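Local coordinates for protein SSD1 (Saccharomyces cerevisiae S288C, PDB 7AM1) that binds mRNA untranslated regions and represses translation as a non-enzymatic RNase II relative, a pseudonuclease implicated in control of the G1 phase of the cell cycle, at residues K281-S286 with G299-E304; K555-V560 with T658-P663; I806-R811 with L892-V897. One frame throughout, in Å; residues are numbered along the deposited sequence. Where two conformers were deposited one is given.

Contact 1: residues K281-S286 with G299-E304; sequences KLFVAS and GILVSE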
loop_
_atom_site.group_PDB
_atom_site.type_symbol
_atom_site.label_atom_id
_atom_site.label_comp_id
_atom_site.label_asym_id
_atom_site.label_seq_id
_atom_site.Cartn_x
_atom_site.Cartn_y
_atom_site.Cartn_z
ATOM N N LYS A 281 9.673 13.355 -21.834
ATOM C CA LYS A 281 8.330 13.859 -21.593
ATOM C C LYS A 281 7.435 12.728 -21.102
ATOM O O LYS A 281 7.584 11.574 -21.521
ATOM C CB LYS A 281 7.733 14.471 -22.862
ATOM C CG LYS A 281 8.446 15.731 -23.348
ATOM C CD LYS A 281 8.254 16.908 -22.405
ATOM C CE LYS A 281 8.910 18.168 -22.959
ATOM N NZ LYS A 281 8.385 19.407 -22.324
ATOM N N LEU A 282 6.513 13.057 -20.208
ATOM C CA LEU A 282 5.544 12.096 -19.703
ATOM C C LEU A 282 4.222 12.292 -20.431
ATOM O O LEU A 282 3.736 13.422 -20.552
ATOM C CB LEU A 282 5.351 12.250 -18.196
ATOM C CG LEU A 282 6.364 11.513 -17.317
ATOM C CD1 LEU A 282 6.060 11.753 -15.846
ATOM C CD2 LEU A 282 6.382 10.017 -17.614
ATOM N N PHE A 283 3.660 11.198 -20.931
ATOM C CA PHE A 283 2.345 11.205 -21.547
ATOM C C PHE A 283 1.414 10.287 -20.766
ATOM O O PHE A 283 1.852 9.421 -20.003
ATOM C CB PHE A 283 2.415 10.752 -23.007
ATOM C CG PHE A 283 3.247 11.650 -23.883
ATOM C CD1 PHE A 283 4.609 11.442 -23.999
ATOM C CD2 PHE A 283 2.674 12.696 -24.586
ATOM C CE1 PHE A 283 5.388 12.256 -24.803
ATOM C CE2 PHE A 283 3.450 13.513 -25.394
ATOM C CZ PHE A 283 4.806 13.293 -25.497
ATOM N N VAL A 284 0.117 10.484 -20.965
ATOM C CA VAL A 284 -0.904 9.570 -20.469
ATOM C C VAL A 284 -1.543 8.897 -21.675
ATOM O O VAL A 284 -1.876 9.566 -22.660
ATOM C CB VAL A 284 -1.953 10.299 -19.614
ATOM C CG1 VAL A 284 -3.002 9.319 -19.118
ATOM C CG2 VAL A 284 -1.285 10.993 -18.431
ATOM N N ALA A 285 -1.697 7.575 -21.605
ATOM C CA ALA A 285 -2.265 6.793 -22.693
ATOM C C ALA A 285 -3.375 5.892 -22.165
ATOM O O ALA A 285 -3.494 5.652 -20.960
ATOM C CB ALA A 285 -1.188 5.950 -23.391
ATOM N N SER A 286 -4.192 5.395 -23.090
ATOM C CA SER A 286 -5.216 4.405 -22.788
ATOM C C SER A 286 -5.146 3.288 -23.818
ATOM O O SER A 286 -4.703 3.496 -24.949
ATOM C CB SER A 286 -6.630 5.019 -22.790
ATOM O OG SER A 286 -6.800 5.912 -21.702
ATOM N N GLY A 299 -3.478 1.625 -28.488
ATOM C CA GLY A 299 -3.998 2.619 -27.571
ATOM C C GLY A 299 -4.020 4.011 -28.159
ATOM O O GLY A 299 -3.722 4.194 -29.342
ATOM N N ILE A 300 -4.384 5.001 -27.343
ATOM C CA ILE A 300 -4.439 6.390 -27.771
ATOM C C ILE A 300 -3.676 7.230 -26.754
ATOM O O ILE A 300 -3.510 6.844 -25.596
ATOM C CB ILE A 300 -5.894 6.896 -27.893
ATOM C CG1 ILE A 300 -6.594 6.821 -26.533
ATOM C CG2 ILE A 300 -6.659 6.060 -28.906
ATOM C CD1 ILE A 300 -8.025 7.356 -26.513
ATOM N N LEU A 301 -3.235 8.406 -27.194
ATOM C CA LEU A 301 -2.650 9.384 -26.286
ATOM C C LEU A 301 -3.760 10.244 -25.705
ATOM O O LEU A 301 -4.599 10.768 -26.444
ATOM C CB LEU A 301 -1.624 10.268 -26.989
ATOM C CG LEU A 301 -0.306 9.616 -27.387
ATOM C CD1 LEU A 301 0.620 10.655 -28.001
ATOM C CD2 LEU A 301 0.348 8.974 -26.178
ATOM N N VAL A 302 -3.757 10.385 -24.385
ATOM C CA VAL A 302 -4.738 11.199 -23.689
ATOM C C VAL A 302 -4.187 12.575 -23.347
ATOM O O VAL A 302 -4.877 13.580 -23.523
ATOM C CB VAL A 302 -5.222 10.466 -22.419
ATOM C CG1 VAL A 302 -6.078 11.390 -21.569
ATOM C CG2 VAL A 302 -5.976 9.199 -22.793
ATOM N N SER A 303 -2.942 12.643 -22.876
ATOM C CA SER A 303 -2.384 13.909 -22.436
ATOM C C SER A 303 -0.867 13.880 -22.536
ATOM O O SER A 303 -0.239 12.818 -22.558
ATOM C CB SER A 303 -2.803 14.223 -20.991
ATOM O OG SER A 303 -4.209 14.151 -20.835
ATOM N N GLU A 304 -0.293 15.077 -22.612
ATOM C CA GLU A 304 1.129 15.307 -22.397
ATOM C C GLU A 304 1.274 16.027 -21.063
ATOM O O GLU A 304 0.761 17.140 -20.897
ATOM C CB GLU A 304 1.737 16.135 -23.525
ATOM C CG GLU A 304 3.238 16.352 -23.394
ATOM C CD GLU A 304 3.808 17.148 -24.551
ATOM O OE1 GLU A 304 3.077 17.346 -25.547
ATOM O OE2 GLU A 304 4.986 17.564 -24.472
#
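Val302 and Ser303 both turn their backbone N-H groups to Val284 O, which identifies a classic beta bulge in the hairpin of strands 281-289 and 298-307, part of the second cold-shock domain with its OB-type fold. The pairing confirms it: Val284 and Ser303 form an antiparallel hydrogen-bonded pair, yet the next residue, Ala285, stands across from Leu301, so Val302 is the inserted residue. Val302 N lies 2.7 Å from Val284 O, while Ser303 N makes the longer bond to Val284 O at 3.3 Å; both donors arrive from the same face of that carbonyl plane. Beyond the bulge the regular pattern resumes, Ser286 N bonding to Ile300 O.

Glu304 lies beside Phe283 from CB to CD and points the same way. Its CB is 3.6 Å from Phe283 CE2. The next carbon, Glu304 CG, comes to 3.5 Å from the same CE2 and meets the ring obliquely. Glu304 CD stays 3.7 Å from Phe283 CE2, the carboxylate turned 38° from the ring plane. This course follows from an extended chain, with CG anti to the backbone N (chi1 -177°). Of the two oxygens, Glu304 OE1 stays by the ring, 3.9 Å from Phe283 CE2, and OE2 turns to Lys281 CD. Lys281 NZ remains 4.4 Å from Glu304 OE2, beyond a salt bridge; the lysine's salt bridge is with Asp307.

Ser303 O lies at the edge of the Phe283 ring, near its plane, and Leu301 CD2 packs against Phe283 CB on the same side of the sheet, where Phe250 of strand 247-252 also touches Phe283 and Ala285. Val284 and Ser303 instead face Arg320 of helix 311-321. Ser286 OG bonds to Gln219 O and passes Val302 CG2 at 3.6 Å.

Contact 2: residues K555-V560 with T658-P663; sequences KVNSTV and THFTAP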
loop_
_atom_site.group_PDB
_atom_site.type_symbol
_atom_site.label_atom_id
_atom_site.label_comp_id
_atom_site.label_asym_id
_atom_site.label_seq_id
_atom_site.Cartn_x
_atom_site.Cartn_y
_atom_site.Cartn_z
ATOM N N LYS A 555 -14.088 -0.986 15.859
ATOM C CA LYS A 555 -15.256 -1.494 16.562
ATOM C C LYS A 555 -16.532 -0.888 15.991
ATOM O O LYS A 555 -17.516 -1.598 15.752
ATOM C CB LYS A 555 -15.130 -1.197 18.057
ATOM C CG LYS A 555 -16.319 -1.662 18.895
ATOM C CD LYS A 555 -16.451 -3.178 18.888
ATOM C CE LYS A 555 -17.798 -3.612 19.415
ATOM N NZ LYS A 555 -17.871 -5.084 19.615
ATOM N N VAL A 556 -16.539 0.429 15.771
ATOM C CA VAL A 556 -17.718 1.081 15.205
ATOM C C VAL A 556 -18.069 0.463 13.857
ATOM O O VAL A 556 -19.222 0.097 13.606
ATOM C CB VAL A 556 -17.485 2.598 15.083
ATOM C CG1 VAL A 556 -18.606 3.246 14.292
ATOM C CG2 VAL A 556 -17.350 3.231 16.468
ATOM N N ASN A 557 -17.081 0.336 12.969
ATOM C CA ASN A 557 -17.339 -0.257 11.661
ATOM C C ASN A 557 -17.869 -1.678 11.800
ATOM O O ASN A 557 -18.732 -2.107 11.027
ATOM C CB ASN A 557 -16.065 -0.262 10.817
ATOM C CG ASN A 557 -15.693 1.109 10.297
ATOM O OD1 ASN A 557 -16.556 1.924 9.970
ATOM N ND2 ASN A 557 -14.398 1.359 10.186
ATOM N N SER A 558 -17.330 -2.434 12.759
ATOM C CA SER A 558 -17.814 -3.786 13.012
ATOM C C SER A 558 -19.285 -3.774 13.411
ATOM O O SER A 558 -20.075 -4.606 12.947
ATOM C CB SER A 558 -16.966 -4.430 14.109
ATOM O OG SER A 558 -17.484 -5.690 14.487
ATOM N N THR A 559 -19.664 -2.838 14.282
ATOM C CA THR A 559 -21.041 -2.754 14.749
ATOM C C THR A 559 -21.988 -2.418 13.610
ATOM O O THR A 559 -23.071 -3.007 13.496
ATOM C CB THR A 559 -21.141 -1.708 15.862
ATOM O OG1 THR A 559 -20.390 -2.158 16.997
ATOM C CG2 THR A 559 -22.592 -1.461 16.261
ATOM N N VAL A 560 -21.600 -1.467 12.762
ATOM C CA VAL A 560 -22.453 -1.065 11.653
ATOM C C VAL A 560 -22.600 -2.206 10.653
ATOM O O VAL A 560 -23.702 -2.469 10.156
ATOM C CB VAL A 560 -21.892 0.214 11.006
ATOM C CG1 VAL A 560 -22.618 0.536 9.709
ATOM C CG2 VAL A 560 -22.008 1.379 11.988
ATOM N N THR A 658 -17.273 -3.522 7.527
ATOM C CA THR A 658 -17.573 -2.597 6.444
ATOM C C THR A 658 -16.904 -1.267 6.767
ATOM O O THR A 658 -16.164 -1.147 7.750
ATOM C CB THR A 658 -19.081 -2.423 6.228
ATOM O OG1 THR A 658 -19.290 -1.685 5.013
ATOM C CG2 THR A 658 -19.727 -1.673 7.382
ATOM N N HIS A 659 -17.176 -0.260 5.941
ATOM C CA HIS A 659 -16.591 1.064 6.097
ATOM C C HIS A 659 -17.692 2.091 6.304
ATOM O O HIS A 659 -18.534 2.301 5.421
ATOM C CB HIS A 659 -15.725 1.424 4.891
ATOM C CG HIS A 659 -14.313 0.953 5.016
ATOM N ND1 HIS A 659 -13.377 1.144 4.024
ATOM C CD2 HIS A 659 -13.671 0.310 6.021
ATOM C CE1 HIS A 659 -12.224 0.625 4.406
ATOM N NE2 HIS A 659 -12.373 0.120 5.617
ATOM N N PHE A 660 -17.661 2.735 7.469
ATOM C CA PHE A 660 -18.672 3.688 7.906
ATOM C C PHE A 660 -18.077 4.966 8.480
ATOM O O PHE A 660 -18.755 6.000 8.445
ATOM C CB PHE A 660 -19.581 3.009 8.952
ATOM C CG PHE A 660 -20.377 3.951 9.824
ATOM C CD1 PHE A 660 -21.662 4.334 9.465
ATOM C CD2 PHE A 660 -19.868 4.395 11.036
ATOM C CE1 PHE A 660 -22.407 5.177 10.280
ATOM C CE2 PHE A 660 -20.608 5.239 11.855
ATOM C CZ PHE A 660 -21.880 5.628 11.476
ATOM N N THR A 661 -16.815 4.953 8.925
ATOM C CA THR A 661 -16.259 6.003 9.769
ATOM C C THR A 661 -15.542 7.120 9.012
ATOM O O THR A 661 -14.997 8.021 9.660
ATOM C CB THR A 661 -15.272 5.396 10.790
ATOM O OG1 THR A 661 -14.391 4.472 10.130
ATOM C CG2 THR A 661 -16.011 4.676 11.927
ATOM N N ALA A 662 -15.517 7.108 7.678
ATOM C CA ALA A 662 -14.758 8.103 6.915
ATOM C C ALA A 662 -15.503 8.505 5.645
ATOM O O ALA A 662 -14.975 8.404 4.535
ATOM C CB ALA A 662 -13.360 7.574 6.591
ATOM N N PRO A 663 -16.732 9.014 5.784
ATOM C CA PRO A 663 -17.492 9.435 4.593
ATOM C C PRO A 663 -16.930 10.662 3.891
ATOM O O PRO A 663 -17.297 10.906 2.734
ATOM C CB PRO A 663 -18.891 9.716 5.160
ATOM C CG PRO A 663 -18.609 10.165 6.570
ATOM C CD PRO A 663 -17.484 9.263 7.028
#
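Asn557 joins the 658-663 loop through both ends of its side-chain amide. Asn557 OD1 accepts from Phe660 N at 2.9 Å, the donor standing 45° out of the amide carbonyl plane. Asn557 ND2 donates to Thr661 OG1 at 3.1 Å and has a second acceptor in Tyr657 OH. Two different bonds on oxygen and nitrogen thus fix which way round the amide lies.

The apolar contacts form beside this polar pair. Val560 CG2 sits over the Phe660 ring in a CH-pi contact, 3.8 Å from the centroid and 12° off the ring normal. Phe660 CG is anti to its backbone N (chi1 161°), which carries the ring out toward the helix. In the RNB domain these pairs dock helix 544-568 onto the loop that leads into helix 668-681, whose His673 ring meets that of Phe660 and whose His673 NE2 bonds to Phe660 O. Val556 CG1 approaches the same phenylalanine ring obliquely, 3.7 Å from Phe660 CD2, and also touches Thr661 CG2.

One buried polar atom is left without a partner: Thr658 O lies 3.2 Å from Asn557 CB and has no hydrogen-bond donor in the model.

Contact 3: residues I806-R811 with L892-V897; sequences IKNKFR and LLRAEV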
loop_
_atom_site.group_PDB
_atom_site.type_symbol
_atom_site.label_atom_id
_atom_site.label_comp_id
_atom_site.label_asym_id
_atom_site.label_seq_id
_atom_site.Cartn_x
_atom_site.Cartn_y
_atom_site.Cartn_z
ATOM N N ILE A 806 21.899 6.862 -15.623
ATOM C CA ILE A 806 21.911 7.422 -14.280
ATOM C C ILE A 806 22.429 8.848 -14.330
ATOM O O ILE A 806 23.515 9.115 -14.863
ATOM C CB ILE A 806 22.781 6.565 -13.343
ATOM C CG1 ILE A 806 22.140 5.198 -13.114
ATOM C CG2 ILE A 806 23.045 7.304 -12.035
ATOM C CD1 ILE A 806 23.021 4.265 -12.301
ATOM N N LYS A 807 21.640 9.778 -13.796
ATOM C CA LYS A 807 22.024 11.184 -13.780
ATOM C C LYS A 807 22.913 11.518 -12.586
ATOM O O LYS A 807 23.716 12.454 -12.660
ATOM C CB LYS A 807 20.768 12.056 -13.804
ATOM C CG LYS A 807 19.946 11.882 -15.081
ATOM C CD LYS A 807 19.167 13.142 -15.426
ATOM C CE LYS A 807 18.396 12.989 -16.735
ATOM N NZ LYS A 807 17.231 12.059 -16.610
ATOM N N ASN A 808 22.734 10.832 -11.458
ATOM C CA ASN A 808 23.516 11.093 -10.247
ATOM C C ASN A 808 24.601 10.025 -10.133
ATOM O O ASN A 808 24.513 9.087 -9.342
ATOM C CB ASN A 808 22.601 11.135 -9.026
ATOM C CG ASN A 808 21.815 9.841 -8.824
ATOM O OD1 ASN A 808 21.345 9.217 -9.781
ATOM N ND2 ASN A 808 21.629 9.463 -7.564
ATOM N N LYS A 809 25.666 10.200 -10.916
ATOM C CA LYS A 809 26.672 9.154 -11.057
ATOM C C LYS A 809 27.747 9.162 -9.972
ATOM O O LYS A 809 28.444 8.156 -9.815
ATOM C CB LYS A 809 27.378 9.278 -12.414
ATOM C CG LYS A 809 26.493 9.010 -13.626
ATOM C CD LYS A 809 27.335 8.683 -14.850
ATOM C CE LYS A 809 26.464 8.278 -16.033
ATOM N NZ LYS A 809 25.697 9.444 -16.541
ATOM N N PHE A 810 27.875 10.226 -9.185
ATOM C CA PHE A 810 29.034 10.346 -8.309
ATOM C C PHE A 810 28.817 9.599 -6.998
ATOM O O PHE A 810 27.772 9.738 -6.352
ATOM C CB PHE A 810 29.340 11.815 -8.010
ATOM C CG PHE A 810 30.370 11.995 -6.932
ATOM C CD1 PHE A 810 31.696 11.663 -7.164
ATOM C CD2 PHE A 810 30.009 12.466 -5.684
ATOM C CE1 PHE A 810 32.644 11.809 -6.174
ATOM C CE2 PHE A 810 30.952 12.614 -4.687
ATOM C CZ PHE A 810 32.271 12.284 -4.932
ATOM N N ARG A 811 29.804 8.779 -6.627
ATOM C CA ARG A 811 29.819 8.074 -5.352
ATOM C C ARG A 811 31.155 8.310 -4.666
ATOM O O ARG A 811 32.213 8.073 -5.259
ATOM C CB ARG A 811 29.602 6.565 -5.523
ATOM C CG ARG A 811 28.155 6.135 -5.700
ATOM C CD ARG A 811 27.753 6.127 -7.155
ATOM N NE ARG A 811 26.661 5.192 -7.394
ATOM C CZ ARG A 811 26.143 4.935 -8.589
ATOM N NH1 ARG A 811 26.618 5.547 -9.666
ATOM N NH2 ARG A 811 25.148 4.063 -8.704
ATOM N N LEU A 892 25.108 0.193 1.942
ATOM C CA LEU A 892 25.137 1.445 1.200
ATOM C C LEU A 892 23.797 1.621 0.496
ATOM O O LEU A 892 23.322 0.706 -0.184
ATOM C CB LEU A 892 26.287 1.436 0.194
ATOM C CG LEU A 892 27.681 1.395 0.828
ATOM C CD1 LEU A 892 28.673 0.683 -0.077
ATOM C CD2 LEU A 892 28.164 2.801 1.143
ATOM N N LEU A 893 23.180 2.785 0.682
ATOM C CA LEU A 893 21.821 3.039 0.223
ATOM C C LEU A 893 21.805 4.252 -0.693
ATOM O O LEU A 893 22.366 5.302 -0.356
ATOM C CB LEU A 893 20.873 3.249 1.411
ATOM C CG LEU A 893 19.444 3.703 1.095
ATOM C CD1 LEU A 893 18.679 2.632 0.334
ATOM C CD2 LEU A 893 18.701 4.073 2.379
ATOM N N ARG A 894 21.188 4.083 -1.860
ATOM C CA ARG A 894 21.113 5.111 -2.880
ATOM C C ARG A 894 19.767 5.060 -3.590
ATOM O O ARG A 894 19.121 4.015 -3.662
ATOM C CB ARG A 894 22.214 4.936 -3.921
ATOM C CG ARG A 894 23.173 6.062 -3.990
ATOM C CD ARG A 894 24.267 5.701 -4.966
ATOM N NE ARG A 894 23.799 5.759 -6.345
ATOM C CZ ARG A 894 23.959 6.808 -7.146
ATOM N NH1 ARG A 894 23.498 6.760 -8.388
ATOM N NH2 ARG A 894 24.579 7.900 -6.715
ATOM N N ALA A 895 19.381 6.204 -4.154
ATOM C CA ALA A 895 18.286 6.310 -5.115
ATOM C C ALA A 895 18.880 6.685 -6.474
ATOM O O ALA A 895 19.404 7.793 -6.639
ATOM C CB ALA A 895 17.250 7.339 -4.664
ATOM N N GLU A 896 18.810 5.761 -7.439
ATOM C CA GLU A 896 19.296 6.023 -8.791
ATOM C C GLU A 896 18.301 6.936 -9.500
ATOM O O GLU A 896 17.121 6.591 -9.623
ATOM C CB GLU A 896 19.441 4.734 -9.603
ATOM C CG GLU A 896 20.064 3.547 -8.900
ATOM C CD GLU A 896 21.551 3.681 -8.694
ATOM O OE1 GLU A 896 22.140 4.672 -9.173
ATOM O OE2 GLU A 896 22.129 2.782 -8.048
ATOM N N VAL A 897 18.761 8.093 -9.959
ATOM C CA VAL A 897 17.899 9.055 -10.636
ATOM C C VAL A 897 18.076 8.895 -12.139
ATOM O O VAL A 897 19.197 8.706 -12.628
ATOM C CB VAL A 897 18.234 10.491 -10.192
ATOM C CG1 VAL A 897 17.424 11.502 -10.988
ATOM C CG2 VAL A 897 17.989 10.645 -8.698
#
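Arg894 grips Asn808 O end-on with two nitrogens, NH1 at 2.7 Å and NH2 at 2.9 Å from that oxygen, which lies close to the guanidinium plane. The two donors reach the carbonyl from opposite faces of its plane. Arg894 NH1 also makes a nearly straight salt bridge (174°), in the guanidinium plane, to Glu896 OE1 at 2.6 Å. Arg811 was modelled in two conformers, so its part is less certain; in one, its guanidinium stacks on a face of Arg894, centres 3.2 Å apart and planes at 27°, and its NH2 makes a salt bridge to Glu896 OE1 at 3.1 Å. There the shared carboxylate probably offsets the like charges of the stacked pair. Asn808 ND2 covers the opposite face of Arg894.

The Asn808 amide helps to hold the loop against the strand, its CG set between the backbone N and the carbonyl carbon (chi1 58°). Asn808 OD1 accepts from Val897 N at 2.8 Å, and Asn808 ND2 donates to Ala895 O at 2.9 Å. Lys807 N adds a bond to Val897 O. Replacing Arg894 by an alanine takes away both strand donors to Asn808 O and the nearer cation of Glu896, which is likely to leave that carbonyl and carboxylate without their mates and the loop less firmly held.

Further out, Glu896 OE2 is held by Thr905 OG1, and Arg894 NH2 also donates to Gly730 O. Strand 888-896 runs between strands 732-741 and 903-908 in a five-stranded antiparallel sheet, consistent with the OB-type C-terminal domain of this family; helix 689-725 brings Asn723 against Asn808 and Val897.

Along the chain the contacts follow one another in series: contact 1 closes within the second cold-shock domain, contact 2 within the RNB domain, and contact 3 ties strand 888-896 to the loop before helix 814-827. None touches another. Contacts 1 and 3 are nearer in space, about 9 Å between nearest atoms, and Lys807 of contact 3 reaches His309 and Glu280 in the cold-shock domain, so these two parts of the chain meet although far apart in sequence. Contact 2 lies about 39 Å from contact 1 and 45 Å from contact 3, centre to centre, across the chain's centre from the latter. The three therefore sample separate modules of one RNase II-type architecture.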